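Local coordinates for ribosome inactivating type 1 protein (Iris hollandica, PDB 3MVG), which belongs to the single-chain, type 1 ribosome-inactivating proteins of plants and has their mixed alpha/beta fold, at residues A[36-41]-A[244-249]; A[47-52]-A[63-69]; A[54-58]-A[126-130]; A[132-136]-A[151-155]; A[191-197]-A[221-226]. All coordinates share one frame; numbering follows the deposited sequence. Where two conformers were deposited one is given.

Contact 1: A[36-41]-A[244-249]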
# COMPACT_ATOMS: atom_id res chain seq x y z
N ILE A 36 8.97 6.15 -12.15
CA ILE A 36 7.88 5.27 -12.52
C ILE A 36 8.25 4.59 -13.84
O ILE A 36 8.71 5.26 -14.77
CB ILE A 36 6.54 6.02 -12.66
CG1 ILE A 36 6.28 6.92 -11.45
CG2 ILE A 36 5.39 5.03 -12.86
CD1 ILE A 36 5.04 7.76 -11.58
N PRO A 37 8.08 3.26 -13.92
CA PRO A 37 8.39 2.57 -15.18
C PRO A 37 7.53 3.04 -16.34
O PRO A 37 6.31 3.22 -16.21
CB PRO A 37 8.06 1.11 -14.86
CG PRO A 37 8.26 1.00 -13.40
CD PRO A 37 7.79 2.30 -12.84
N LEU A 38 8.18 3.22 -17.49
CA LEU A 38 7.51 3.56 -18.73
C LEU A 38 7.24 2.28 -19.51
O LEU A 38 8.15 1.48 -19.72
CB LEU A 38 8.40 4.48 -19.55
CG LEU A 38 7.85 5.08 -20.85
CD1 LEU A 38 6.68 5.99 -20.56
CD2 LEU A 38 8.95 5.84 -21.57
N LEU A 39 5.99 2.08 -19.91
CA LEU A 39 5.65 0.90 -20.70
C LEU A 39 6.22 1.05 -22.12
O LEU A 39 6.53 2.17 -22.57
CB LEU A 39 4.14 0.68 -20.70
CG LEU A 39 3.57 0.26 -19.34
CD1 LEU A 39 2.07 0.18 -19.40
CD2 LEU A 39 4.15 -1.08 -18.85
N PRO A 40 6.40 -0.08 -22.83
CA PRO A 40 6.99 -0.03 -24.17
C PRO A 40 6.12 0.66 -25.21
O PRO A 40 4.91 0.84 -25.02
CB PRO A 40 7.19 -1.50 -24.56
CG PRO A 40 6.51 -2.29 -23.55
CD PRO A 40 6.20 -1.46 -22.36
N ALA A 41 6.76 1.05 -26.30
CA ALA A 41 6.06 1.40 -27.53
C ALA A 41 5.60 0.12 -28.23
O ALA A 41 6.25 -0.92 -28.13
CB ALA A 41 6.97 2.21 -28.43
N LEU A 244 0.73 5.60 -8.65
CA LEU A 244 0.91 5.37 -10.09
C LEU A 244 2.22 4.61 -10.29
O LEU A 244 3.27 5.07 -9.86
CB LEU A 244 0.91 6.70 -10.84
CG LEU A 244 1.09 6.64 -12.35
CD1 LEU A 244 -0.05 5.88 -13.01
CD2 LEU A 244 1.19 8.06 -12.89
N ALA A 245 2.14 3.45 -10.94
CA ALA A 245 3.23 2.48 -10.89
C ALA A 245 3.72 2.01 -12.24
O ALA A 245 4.74 1.33 -12.33
CB ALA A 245 2.82 1.27 -10.03
N LEU A 246 2.97 2.34 -13.29
CA LEU A 246 3.33 2.09 -14.68
C LEU A 246 2.80 3.25 -15.48
O LEU A 246 1.70 3.74 -15.19
CB LEU A 246 2.69 0.81 -15.22
CG LEU A 246 3.02 -0.52 -14.54
CD1 LEU A 246 2.12 -1.61 -15.06
CD2 LEU A 246 4.48 -0.87 -14.76
N LEU A 247 3.54 3.67 -16.50
CA LEU A 247 3.12 4.78 -17.35
C LEU A 247 2.80 4.33 -18.75
O LEU A 247 3.63 3.70 -19.41
CB LEU A 247 4.20 5.86 -17.43
CG LEU A 247 4.72 6.47 -16.14
CD1 LEU A 247 5.91 7.34 -16.45
CD2 LEU A 247 3.65 7.25 -15.40
N LEU A 248 1.60 4.66 -19.22
CA LEU A 248 1.27 4.50 -20.64
C LEU A 248 2.12 5.48 -21.45
O LEU A 248 2.04 6.69 -21.22
CB LEU A 248 -0.22 4.78 -20.87
CG LEU A 248 -0.70 4.60 -22.31
CD1 LEU A 248 -0.64 3.13 -22.73
CD2 LEU A 248 -2.12 5.12 -22.44
N ARG A 249 2.94 4.97 -22.36
CA ARG A 249 3.86 5.84 -23.11
C ARG A 249 3.07 6.83 -23.96
O ARG A 249 2.17 6.45 -24.72
CB ARG A 249 4.83 5.01 -23.95
CG ARG A 249 5.92 5.84 -24.63
CD ARG A 249 6.90 4.97 -25.40
NE ARG A 249 7.62 4.08 -24.49
CZ ARG A 249 8.86 3.66 -24.66
NH1 ARG A 249 9.56 4.00 -25.73
NH2 ARG A 249 9.41 2.87 -23.74
O HOH W 1 3.04 2.30 -23.54

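Contact 2: A[47-52]-A[63-69]. With SO4 (sulfate ion), chain C.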
# COMPACT_ATOMS: atom_id res chain seq x y z
N GLN A 47 7.15 -9.61 -28.86
CA GLN A 47 7.84 -8.93 -27.76
C GLN A 47 6.87 -8.04 -26.97
O GLN A 47 7.15 -7.72 -25.82
CB GLN A 47 9.03 -8.13 -28.29
CG GLN A 47 9.92 -7.51 -27.20
CD GLN A 47 11.32 -7.14 -27.67
OE1 GLN A 47 11.90 -6.14 -27.22
NE2 GLN A 47 11.88 -7.95 -28.56
N ASP A 48 5.76 -7.66 -27.61
CA ASP A 48 4.72 -6.83 -26.99
C ASP A 48 3.86 -7.60 -25.99
O ASP A 48 3.08 -6.98 -25.28
CB ASP A 48 3.74 -6.29 -28.05
CG ASP A 48 4.35 -5.29 -29.02
OD1 ASP A 48 5.44 -4.74 -28.76
OD2 ASP A 48 3.70 -5.06 -30.07
N LEU A 49 3.95 -8.93 -25.96
CA LEU A 49 3.02 -9.73 -25.16
C LEU A 49 3.64 -10.28 -23.88
O LEU A 49 4.86 -10.45 -23.77
CB LEU A 49 2.43 -10.87 -25.99
CG LEU A 49 1.70 -10.47 -27.28
CD1 LEU A 49 1.21 -11.71 -28.03
CD2 LEU A 49 0.54 -9.52 -27.00
N LEU A 50 2.78 -10.55 -22.90
CA LEU A 50 3.18 -11.19 -21.67
C LEU A 50 2.06 -12.12 -21.24
O LEU A 50 0.89 -11.76 -21.33
CB LEU A 50 3.45 -10.13 -20.60
CG LEU A 50 4.01 -10.63 -19.27
CD1 LEU A 50 5.41 -11.19 -19.44
CD2 LEU A 50 4.03 -9.49 -18.28
N PHE A 51 2.41 -13.32 -20.80
CA PHE A 51 1.43 -14.27 -20.28
C PHE A 51 1.41 -14.20 -18.75
O PHE A 51 2.47 -14.15 -18.12
CB PHE A 51 1.79 -15.70 -20.69
CG PHE A 51 1.45 -16.06 -22.13
CD1 PHE A 51 1.68 -17.36 -22.56
CD2 PHE A 51 0.89 -15.15 -23.03
CE1 PHE A 51 1.38 -17.75 -23.88
CE2 PHE A 51 0.59 -15.53 -24.35
CZ PHE A 51 0.83 -16.84 -24.76
N VAL A 52 0.21 -14.26 -18.18
CA VAL A 52 0.03 -14.28 -16.74
C VAL A 52 -0.80 -15.52 -16.43
O VAL A 52 -2.00 -15.55 -16.70
CB VAL A 52 -0.68 -13.01 -16.22
CG1 VAL A 52 -0.90 -13.08 -14.72
CG2 VAL A 52 0.15 -11.79 -16.56
N THR A 63 -4.56 -18.67 -18.53
CA THR A 63 -3.47 -17.76 -18.84
C THR A 63 -4.02 -16.50 -19.48
O THR A 63 -4.56 -16.56 -20.58
CB THR A 63 -2.44 -18.41 -19.77
OG1 THR A 63 -1.94 -19.60 -19.14
CG2 THR A 63 -1.27 -17.45 -20.05
N LEU A 64 -3.87 -15.37 -18.79
CA LEU A 64 -4.19 -14.09 -19.40
C LEU A 64 -3.08 -13.68 -20.35
O LEU A 64 -1.90 -13.93 -20.08
CB LEU A 64 -4.33 -13.01 -18.33
CG LEU A 64 -5.38 -13.20 -17.23
CD1 LEU A 64 -5.28 -12.06 -16.24
CD2 LEU A 64 -6.78 -13.28 -17.83
N VAL A 65 -3.46 -13.06 -21.46
CA VAL A 65 -2.49 -12.47 -22.37
C VAL A 65 -2.59 -10.97 -22.18
O VAL A 65 -3.65 -10.38 -22.38
CB VAL A 65 -2.76 -12.85 -23.83
CG1 VAL A 65 -1.67 -12.28 -24.75
CG2 VAL A 65 -2.88 -14.37 -23.98
N LEU A 66 -1.49 -10.36 -21.76
CA LEU A 66 -1.43 -8.91 -21.62
C LEU A 66 -0.63 -8.30 -22.75
O LEU A 66 0.30 -8.91 -23.28
CB LEU A 66 -0.82 -8.52 -20.27
CG LEU A 66 -1.78 -8.51 -19.08
CD1 LEU A 66 -2.34 -9.91 -18.80
CD2 LEU A 66 -1.09 -7.95 -17.85
N ASN A 67 -1.03 -7.10 -23.14
CA ASN A 67 -0.25 -6.26 -24.02
C ASN A 67 0.66 -5.43 -23.11
O ASN A 67 0.18 -4.69 -22.26
CB ASN A 67 -1.18 -5.38 -24.84
CG ASN A 67 -0.44 -4.48 -25.82
OD1 ASN A 67 0.79 -4.46 -25.88
ND2 ASN A 67 -1.21 -3.73 -26.60
N ARG A 68 1.97 -5.58 -23.25
CA ARG A 68 2.91 -4.82 -22.44
C ARG A 68 2.78 -3.31 -22.63
O ARG A 68 3.09 -2.54 -21.73
CB ARG A 68 4.35 -5.24 -22.71
CG ARG A 68 4.70 -6.67 -22.28
CD ARG A 68 6.12 -7.09 -22.71
NE ARG A 68 7.14 -6.25 -22.09
CZ ARG A 68 8.10 -5.59 -22.74
NH1 ARG A 68 8.24 -5.67 -24.06
NH2 ARG A 68 8.96 -4.85 -22.04
N VAL A 69 2.31 -2.88 -23.80
CA VAL A 69 2.14 -1.45 -24.11
C VAL A 69 1.19 -0.77 -23.12
O VAL A 69 1.40 0.36 -22.72
CB VAL A 69 1.69 -1.24 -25.58
CG1 VAL A 69 1.45 0.23 -25.90
CG2 VAL A 69 2.72 -1.82 -26.54
S SO4 C . 10.95 -3.01 -24.89
O1 SO4 C . 10.35 -4.07 -25.60
O2 SO4 C . 10.40 -1.72 -25.04
O3 SO4 C . 10.84 -3.23 -23.53
O4 SO4 C . 12.35 -3.06 -25.28

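Contact 3: A[54-58]-A[126-130]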
# COMPACT_ATOMS: atom_id res chain seq x y z
N LEU A 54 -2.65 -17.96 -14.03
CA LEU A 54 -3.32 -17.87 -12.74
C LEU A 54 -3.95 -19.19 -12.38
O LEU A 54 -4.61 -19.81 -13.22
CB LEU A 54 -4.41 -16.81 -12.80
CG LEU A 54 -4.00 -15.39 -13.20
CD1 LEU A 54 -5.23 -14.54 -13.36
CD2 LEU A 54 -3.08 -14.80 -12.15
N PHE A 55 -3.79 -19.60 -11.13
CA PHE A 55 -4.27 -20.91 -10.65
C PHE A 55 -5.33 -20.74 -9.57
O PHE A 55 -5.14 -19.98 -8.62
CB PHE A 55 -3.11 -21.73 -10.08
CG PHE A 55 -2.07 -22.14 -11.10
CD1 PHE A 55 -1.11 -21.24 -11.55
CD2 PHE A 55 -2.03 -23.45 -11.57
CE1 PHE A 55 -0.15 -21.63 -12.47
CE2 PHE A 55 -1.06 -23.85 -12.50
CZ PHE A 55 -0.12 -22.94 -12.95
N ASP A 56 -6.45 -21.45 -9.72
CA ASP A 56 -7.53 -21.41 -8.73
C ASP A 56 -7.25 -22.32 -7.53
O ASP A 56 -6.14 -22.82 -7.39
CB ASP A 56 -8.88 -21.70 -9.39
CG ASP A 56 -9.08 -23.16 -9.79
OD1 ASP A 56 -8.25 -24.03 -9.42
OD2 ASP A 56 -10.08 -23.43 -10.48
N TRP A 57 -8.23 -22.50 -6.65
CA TRP A 57 -8.00 -23.28 -5.42
C TRP A 57 -7.59 -24.72 -5.71
O TRP A 57 -6.88 -25.32 -4.90
CB TRP A 57 -9.20 -23.27 -4.48
CG TRP A 57 -9.57 -21.92 -3.91
CD1 TRP A 57 -10.75 -21.25 -4.11
CD2 TRP A 57 -8.78 -21.08 -3.05
NE1 TRP A 57 -10.74 -20.06 -3.42
CE2 TRP A 57 -9.54 -19.93 -2.77
CE3 TRP A 57 -7.51 -21.21 -2.48
CZ2 TRP A 57 -9.07 -18.89 -1.96
CZ3 TRP A 57 -7.03 -20.17 -1.67
CH2 TRP A 57 -7.82 -19.03 -1.42
N GLY A 58 -8.02 -25.26 -6.84
CA GLY A 58 -7.64 -26.62 -7.24
C GLY A 58 -6.47 -26.68 -8.20
O GLY A 58 -6.23 -27.70 -8.84
N ILE A 126 -9.28 -12.35 -2.82
CA ILE A 126 -8.70 -13.61 -3.26
C ILE A 126 -9.77 -14.66 -3.61
O ILE A 126 -9.61 -15.39 -4.59
CB ILE A 126 -7.61 -14.11 -2.27
CG1 ILE A 126 -6.49 -13.07 -2.13
CG2 ILE A 126 -7.07 -15.50 -2.65
CD1 ILE A 126 -5.83 -12.63 -3.43
N ASN A 127 -10.87 -14.72 -2.87
CA ASN A 127 -11.93 -15.64 -3.26
C ASN A 127 -12.58 -15.27 -4.60
O ASN A 127 -12.73 -16.14 -5.45
CB ASN A 127 -12.96 -15.84 -2.14
CG ASN A 127 -12.48 -16.83 -1.09
OD1 ASN A 127 -12.11 -17.96 -1.41
ND2 ASN A 127 -12.50 -16.40 0.17
N PRO A 128 -12.92 -13.98 -4.82
CA PRO A 128 -13.38 -13.59 -6.17
C PRO A 128 -12.37 -13.89 -7.26
O PRO A 128 -12.75 -14.31 -8.35
CB PRO A 128 -13.64 -12.09 -6.04
CG PRO A 128 -14.07 -11.95 -4.61
CD PRO A 128 -13.20 -12.92 -3.83
N LEU A 129 -11.09 -13.71 -6.97
CA LEU A 129 -10.02 -14.01 -7.92
C LEU A 129 -10.04 -15.50 -8.30
O LEU A 129 -10.03 -15.85 -9.48
CB LEU A 129 -8.66 -13.60 -7.34
CG LEU A 129 -7.53 -13.24 -8.31
CD1 LEU A 129 -6.37 -12.59 -7.57
CD2 LEU A 129 -7.06 -14.46 -9.07
N ALA A 130 -10.10 -16.36 -7.29
CA ALA A 130 -10.18 -17.81 -7.51
C ALA A 130 -11.43 -18.19 -8.30
O ALA A 130 -11.36 -18.97 -9.25
CB ALA A 130 -10.14 -18.56 -6.19
O HOH W 2 -11.39 -21.80 -7.27
O HOH W 3 -13.29 -18.74 -4.23

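Contact 4: A[132-136]-A[151-155]. Unlike the reference sequence in segment 132-136: Thr-134 (reference Ser).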
# COMPACT_ATOMS: atom_id res chain seq x y z
N ALA A 132 -13.16 -16.33 -10.37
CA ALA A 132 -13.03 -15.84 -11.73
C ALA A 132 -12.15 -16.78 -12.56
O ALA A 132 -12.48 -17.08 -13.71
CB ALA A 132 -12.47 -14.42 -11.74
N ILE A 133 -11.05 -17.26 -11.97
CA ILE A 133 -10.21 -18.23 -12.66
C ILE A 133 -10.98 -19.50 -12.98
O ILE A 133 -10.95 -19.99 -14.11
CB ILE A 133 -8.96 -18.59 -11.83
CG1 ILE A 133 -8.07 -17.36 -11.62
CG2 ILE A 133 -8.17 -19.72 -12.51
CD1 ILE A 133 -7.09 -17.55 -10.44
N THR A 134 -11.69 -20.04 -11.98
CA THR A 134 -12.46 -21.28 -12.18
C THR A 134 -13.51 -21.09 -13.27
O THR A 134 -13.71 -21.98 -14.10
CB THR A 134 -13.15 -21.72 -10.88
OG1 THR A 134 -12.16 -21.99 -9.89
CG2 THR A 134 -13.95 -22.98 -11.09
N THR A 135 -14.18 -19.94 -13.25
CA THR A 135 -15.24 -19.66 -14.21
C THR A 135 -14.70 -19.64 -15.63
O THR A 135 -15.25 -20.29 -16.52
CB THR A 135 -15.95 -18.34 -13.86
OG1 THR A 135 -16.53 -18.45 -12.56
CG2 THR A 135 -17.06 -18.05 -14.86
N LEU A 136 -13.59 -18.94 -15.85
CA LEU A 136 -12.97 -18.93 -17.16
C LEU A 136 -12.42 -20.30 -17.52
O LEU A 136 -12.49 -20.71 -18.68
CB LEU A 136 -11.88 -17.87 -17.25
CG LEU A 136 -12.36 -16.41 -17.14
CD1 LEU A 136 -11.22 -15.47 -17.49
CD2 LEU A 136 -13.57 -16.12 -18.05
N SER A 151 -16.09 -12.29 -14.89
CA SER A 151 -14.81 -12.81 -14.42
C SER A 151 -13.64 -11.96 -14.90
O SER A 151 -12.70 -11.73 -14.14
CB SER A 151 -14.63 -14.27 -14.84
OG SER A 151 -15.66 -15.06 -14.24
N LEU A 152 -13.72 -11.46 -16.13
CA LEU A 152 -12.70 -10.56 -16.64
C LEU A 152 -12.67 -9.23 -15.90
O LEU A 152 -11.61 -8.68 -15.67
CB LEU A 152 -12.87 -10.35 -18.15
CG LEU A 152 -12.41 -11.52 -19.01
CD1 LEU A 152 -12.88 -11.33 -20.45
CD2 LEU A 152 -10.90 -11.73 -18.96
N ILE A 153 -13.82 -8.73 -15.47
CA ILE A 153 -13.86 -7.52 -14.65
C ILE A 153 -13.03 -7.72 -13.38
O ILE A 153 -12.25 -6.85 -12.98
CB ILE A 153 -15.31 -7.12 -14.30
CG1 ILE A 153 -16.00 -6.57 -15.55
CG2 ILE A 153 -15.35 -6.09 -13.18
CD1 ILE A 153 -17.51 -6.40 -15.42
N VAL A 154 -13.21 -8.88 -12.73
CA VAL A 154 -12.46 -9.21 -11.52
C VAL A 154 -10.96 -9.32 -11.82
O VAL A 154 -10.13 -8.70 -11.16
CB VAL A 154 -12.99 -10.52 -10.88
CG1 VAL A 154 -12.11 -10.97 -9.72
CG2 VAL A 154 -14.43 -10.34 -10.39
N LEU A 155 -10.62 -10.10 -12.84
CA LEU A 155 -9.20 -10.37 -13.15
C LEU A 155 -8.46 -9.14 -13.66
O LEU A 155 -7.32 -8.91 -13.27
CB LEU A 155 -9.07 -11.53 -14.12
CG LEU A 155 -9.58 -12.86 -13.55
CD1 LEU A 155 -9.50 -13.96 -14.59
CD2 LEU A 155 -8.87 -13.26 -12.25

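Contact 5: A[191-197]-A[221-226]. Unlike the reference sequence in segment 191-197: Arg-191 (reference Ser).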
# COMPACT_ATOMS: atom_id res chain seq x y z
N ARG A 191 -14.58 1.55 -4.81
CA ARG A 191 -15.29 2.79 -4.53
C ARG A 191 -15.31 3.67 -5.79
O ARG A 191 -14.60 3.39 -6.76
CB ARG A 191 -14.61 3.50 -3.35
CG ARG A 191 -13.19 3.94 -3.66
CD ARG A 191 -12.40 4.45 -2.46
NE ARG A 191 -11.66 3.39 -1.79
CZ ARG A 191 -12.06 2.76 -0.69
NH1 ARG A 191 -13.23 3.07 -0.13
NH2 ARG A 191 -11.32 1.81 -0.16
N VAL A 192 -16.13 4.72 -5.78
CA VAL A 192 -16.11 5.75 -6.82
C VAL A 192 -14.68 6.29 -7.02
O VAL A 192 -14.27 6.62 -8.14
CB VAL A 192 -17.12 6.89 -6.46
CG1 VAL A 192 -16.87 8.15 -7.27
CG2 VAL A 192 -18.55 6.39 -6.65
N GLY A 193 -13.93 6.34 -5.92
CA GLY A 193 -12.54 6.77 -5.94
C GLY A 193 -11.65 5.84 -6.76
O GLY A 193 -10.86 6.30 -7.57
N ILE A 194 -11.78 4.54 -6.53
CA ILE A 194 -10.98 3.55 -7.24
C ILE A 194 -11.32 3.56 -8.72
O ILE A 194 -10.44 3.50 -9.58
CB ILE A 194 -11.20 2.13 -6.68
CG1 ILE A 194 -10.48 1.97 -5.34
CG2 ILE A 194 -10.70 1.09 -7.68
CD1 ILE A 194 -10.62 0.59 -4.75
N ILE A 195 -12.61 3.65 -9.02
CA ILE A 195 -13.06 3.68 -10.40
C ILE A 195 -12.55 4.90 -11.17
O ILE A 195 -12.15 4.80 -12.33
CB ILE A 195 -14.59 3.57 -10.48
CG1 ILE A 195 -15.04 2.19 -10.01
CG2 ILE A 195 -15.09 3.82 -11.88
CD1 ILE A 195 -16.46 1.87 -10.34
N ASP A 196 -12.54 6.06 -10.51
CA ASP A 196 -12.06 7.29 -11.13
C ASP A 196 -10.55 7.25 -11.33
O ASP A 196 -10.03 7.77 -12.31
CB ASP A 196 -12.47 8.52 -10.33
CG ASP A 196 -12.54 9.76 -11.19
OD1 ASP A 196 -12.18 10.83 -10.69
OD2 ASP A 196 -12.96 9.65 -12.36
N LEU A 197 -9.85 6.59 -10.41
CA LEU A 197 -8.43 6.38 -10.57
C LEU A 197 -8.15 5.56 -11.84
O LEU A 197 -7.35 5.96 -12.70
CB LEU A 197 -7.89 5.71 -9.32
CG LEU A 197 -6.38 5.65 -9.18
CD1 LEU A 197 -5.77 7.05 -9.13
CD2 LEU A 197 -6.05 4.86 -7.92
N LYS A 221 -8.06 16.38 -11.57
CA LYS A 221 -9.04 16.22 -10.50
C LYS A 221 -9.50 14.76 -10.43
O LYS A 221 -9.84 14.16 -11.45
CB LYS A 221 -10.23 17.15 -10.71
CG LYS A 221 -11.25 17.10 -9.57
CD LYS A 221 -12.48 17.95 -9.86
CE LYS A 221 -13.32 17.38 -11.00
NZ LYS A 221 -14.18 16.24 -10.59
N LEU A 222 -9.51 14.22 -9.22
CA LEU A 222 -9.96 12.85 -8.98
C LEU A 222 -11.04 12.81 -7.92
O LEU A 222 -10.95 13.49 -6.90
CB LEU A 222 -8.80 11.97 -8.50
CG LEU A 222 -7.63 11.71 -9.45
CD1 LEU A 222 -6.56 10.92 -8.72
CD2 LEU A 222 -8.08 10.96 -10.70
N GLN A 223 -12.06 12.00 -8.16
CA GLN A 223 -13.05 11.71 -7.12
C GLN A 223 -12.43 10.83 -6.06
O GLN A 223 -11.72 9.87 -6.38
CB GLN A 223 -14.25 10.98 -7.71
CG GLN A 223 -14.96 11.73 -8.81
CD GLN A 223 -15.67 12.99 -8.34
OE1 GLN A 223 -16.21 13.06 -7.23
NE2 GLN A 223 -15.69 14.00 -9.19
N VAL A 224 -12.68 11.14 -4.80
CA VAL A 224 -12.38 10.20 -3.72
C VAL A 224 -13.68 9.57 -3.20
O VAL A 224 -13.65 8.56 -2.50
CB VAL A 224 -11.54 10.82 -2.58
CG1 VAL A 224 -10.16 11.23 -3.10
CG2 VAL A 224 -12.25 11.99 -1.93
N SER A 225 -14.80 10.19 -3.57
CA SER A 225 -16.15 9.72 -3.24
C SER A 225 -17.09 10.41 -4.23
O SER A 225 -16.63 11.14 -5.10
CB SER A 225 -16.52 10.11 -1.81
OG SER A 225 -16.53 11.52 -1.67
N VAL A 226 -18.39 10.18 -4.10
CA VAL A 226 -19.36 10.87 -4.95
C VAL A 226 -19.25 12.39 -4.78
O VAL A 226 -19.26 13.13 -5.76
CB VAL A 226 -20.81 10.38 -4.69
CG1 VAL A 226 -21.81 11.12 -5.58
CG2 VAL A 226 -20.93 8.88 -4.90
O HOH W 4 -9.51 8.62 -7.27
O HOH W 5 -15.16 6.52 -2.95
O HOH W 6 -12.17 12.95 -12.25

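Contact 1: A[36-41]-A[244-249]
Arg-249 and Leu-39 meet at one end of this contact, where the arginine side chain wraps round Leu-39 O with Leu-38 and Ala-41 beside it. Arg-249 CB lies 3.6 Å from Leu-39 O, CG passes over Leu-38 CD1 at 4.1 Å, and CD is 4.0 Å from both Leu-39 O and Ala-41 N. The chain leaves with CG anti to the backbone N (chi1 -173°) and bends at chi3, which turns NE back to donate to Leu-39 O at 2.9 Å. That oxygen is met in its carbonyl plane but stands tilted from the guanidinium plane. Arg-249 NH2 adds a weak second bond to the same carbonyl; NH1 ends 4.1 Å from Ala-41 CB. Leu-38 CD2 covers one guanidinium face, the backbone of Pro-40 and Ala-41 the other. A water joins Arg-249 N to Pro-40 O.

Behind the arginine the backbones run in roughly the same direction, their end-to-end lines 25° apart. Ile-36 CG2 packs on Leu-247 CG at 3.6 Å, and its CD1 end crosses Leu-244. Leu-246 CD2 touches both Pro-37 CB and Leu-39 CD2, close to helix 13-27. Leu-247 N donates to Pro-37 O at 2.8 Å and Leu-247 O accepts from Leu-39 N at 2.9 Å (166°), the two bonds of a single bridge in parallel register, by which a segment near the end of the modelled chain joins one from its first fifth.

Contact 2: A[47-52]-A[63-69]
Two flat groups meet the opposite segment here: the guanidinium of Arg-68, against Gln-47, and the ring of Phe-51, against Thr-63 and Val-65. The guanidinium is used at its edge. Arg-68 NH1 donates to Gln-47 O at 2.9 Å, and a sulfate sits at the edge in the guanidinium plane. Sulfate O3 accepts from Arg-68 NH2 at 2.9 Å with an almost linear N-H (171°), while sulfate O1 accepts from NH1. Arg-68 NE is taken by Arg-26 O. The Phe-51 ring approaches its neighbours obliquely, with Thr-63 CG2 3.7 Å from Phe-51 CG and Val-65 CG2 3.7 Å from Phe-51 CE2.

Between these ends strands 49-55 and 61-67 form an antiparallel hairpin. Leu-50 with Leu-66 and Val-52 with Leu-64 are hydrogen-bonded pairs, and Val-52 CG2 touches Leu-66 CD1 at 3.8 Å on the face packed against helix 13-27. Beyond the Leu-49 and Asn-67 pair, at the open end of the hairpin, Arg-68 N gives Asp-48 O a 2.7 Å bond. Asn-67 OD1 accepts from Val-69 N, an Asx turn. The chemistry thus changes along the hairpin from apolar pairs to an arginine end that can hold an anion, here a sulfate probably from the crystallisation liquor.

Contact 3: A[54-58]-A[126-130]
Trp-57 NE1 is shared between Asn-127 and a water. The water, in the plane of the indole at its edge, accepts from the nitrogen at 3.0 Å and donates onward to Asn-127 O. This bridge to the backbone of the helix is the sounder link. The direct bond from Trp-57 NE1 to Asn-127 OD1 is only a weak addition, 3.2 Å long and bent to 125°, and OD1 sits just as near Trp-57 CZ2. Asn-127 crosses the indole at about a right angle, with the amide plane turned 53° from the ring.

The face of the indole is used as well. Ala-130 CB stands over the five-membered ring, 3.6 Å from its centroid, in a CH-pi contact, and comes within 3.2 Å of Trp-57 NE1, a tight fit. At the far end of the six-membered ring, Ile-126 CG2 lies 3.8 Å from Trp-57 CH2 in an oblique approach. Setting CG beside the backbone N (chi1 -64°) swings the indole from the loop across the first turn of the helix, so that residues 126, 127 and 130 all meet it.

Asp-56 lies beside Ala-130: its CB is 3.7 Å from Ala-130 O. Its carboxylate turns away from segment 126-130, to Thr-134 further along the same helix and to Arg-60 in a salt bridge. The whole is loop-on-helix packing: the chain leaving strand 49-55 of the mixed sheet folds over the start of helix 126-138, with the Trp-57 indole laid against its first turn.

Contact 4: A[132-136]-A[151-155]
Leu-136 and Leu-155 both hold CG beside the backbone N (chi1 -66° and -64°), which aims the two side chains at each other, tip to tip, across a pair of packed helices. Leu-136 CD1 meets Leu-155 CD1 at 3.7 Å. Helices 126-138 and 146-164 form a helical hairpin in the alpha-helical part of the fold. The axes of the two short segments run broadly antiparallel, 139° apart, and come within 9.3 Å.

Small residues set the closest backbone approach, since the CA atoms of Ala-132 and Ser-151 are 4.4 Å apart. Ala-132 CB lies 3.6 Å from Ser-151 O and fits among Ser-151, Val-154 and Leu-155, with Leu-155 CG at 3.7 Å. Leu-136 also lays CD2 against Ser-151 CB, while its CD1 meets Leu-152 CD2, the two leucines crossing at about a right angle. Ile-133 touches Leu-155 CD2 and, with Leu-155, reaches Leu-54 of the mixed sheet.

The interface is thus apolar apart from hydroxyls that turn back on their own helices: Ser-151 OG bonds to Ser-147 O, and Thr-135 OG1 to Thr-131 O. Toward the other helix, Ser-151 OG faces carbon, 3.3 Å from Thr-135 CB.

Contact 5: A[191-197]-A[221-226]
Val-192, Asp-196 and Gln-223 carry about half of this helix-on-hairpin contact, in which the start of helix 192-199 packs on the end of strand 215-223, one arm of the two-stranded hairpin completed by strand 229-234. Asp-196 supplies the polar link. With its CG anti to the backbone N (chi1 -155°), OD1 reaches the strand and accepts from Gln-223 N at 2.8 Å. The bond is almost straight, 175°, and uses the anti side of the carboxylate oxygen, 19° out of its plane. The aliphatic part of Gln-223 lies beside the same oxygen, with Gln-223 CG 3.5 Å from Asp-196 OD1.

One turn earlier, Val-192 packs on the last strand residue and the turn that follows. Its CG1 meets Gln-223 CB at 3.9 Å and Ser-225 O at 3.7 Å, while CG2 touches Val-226 CG2. On the buried side Leu-197 CD1 packs against Leu-222 CD1 at 4.0 Å, and Leu-197 continues to Ile-168 of helix 166-173.

Between the valine and the aspartate the backbones close in at Gly-193. One water donates to both Gly-193 O and Gln-223 O; another accepts from Gly-193 N and donates to Val-224 O. Directly, Gly-193 CA makes a CA-H...O contact of 3.2 Å with Gln-223 O.

How the contacts relate
Contacts 1, 3 and 4 are largely buried, contact 2 is partly so, and contact 5 lies at the surface. Contacts 2 and 3 share strand 49-55, and contacts 3 and 4 share helix 126-138, so these three form one continuous block of sheet and helices, with Leu-64 touching both Leu-54 and Leu-155. Contact 1 touches that block through Leu-39, Pro-40 and Leu-248, on Arg-68 and Val-69; contact 5 stands apart, about 7 Å from contact 1 between nearest atoms. Chemistry follows place: backbone bonds dominate contact 2, contact 1 adds an arginine side chain to two of them, and apolar side chains make the deep helix pair of contact 4, while water bridges recur in contacts 1, 3 and 5.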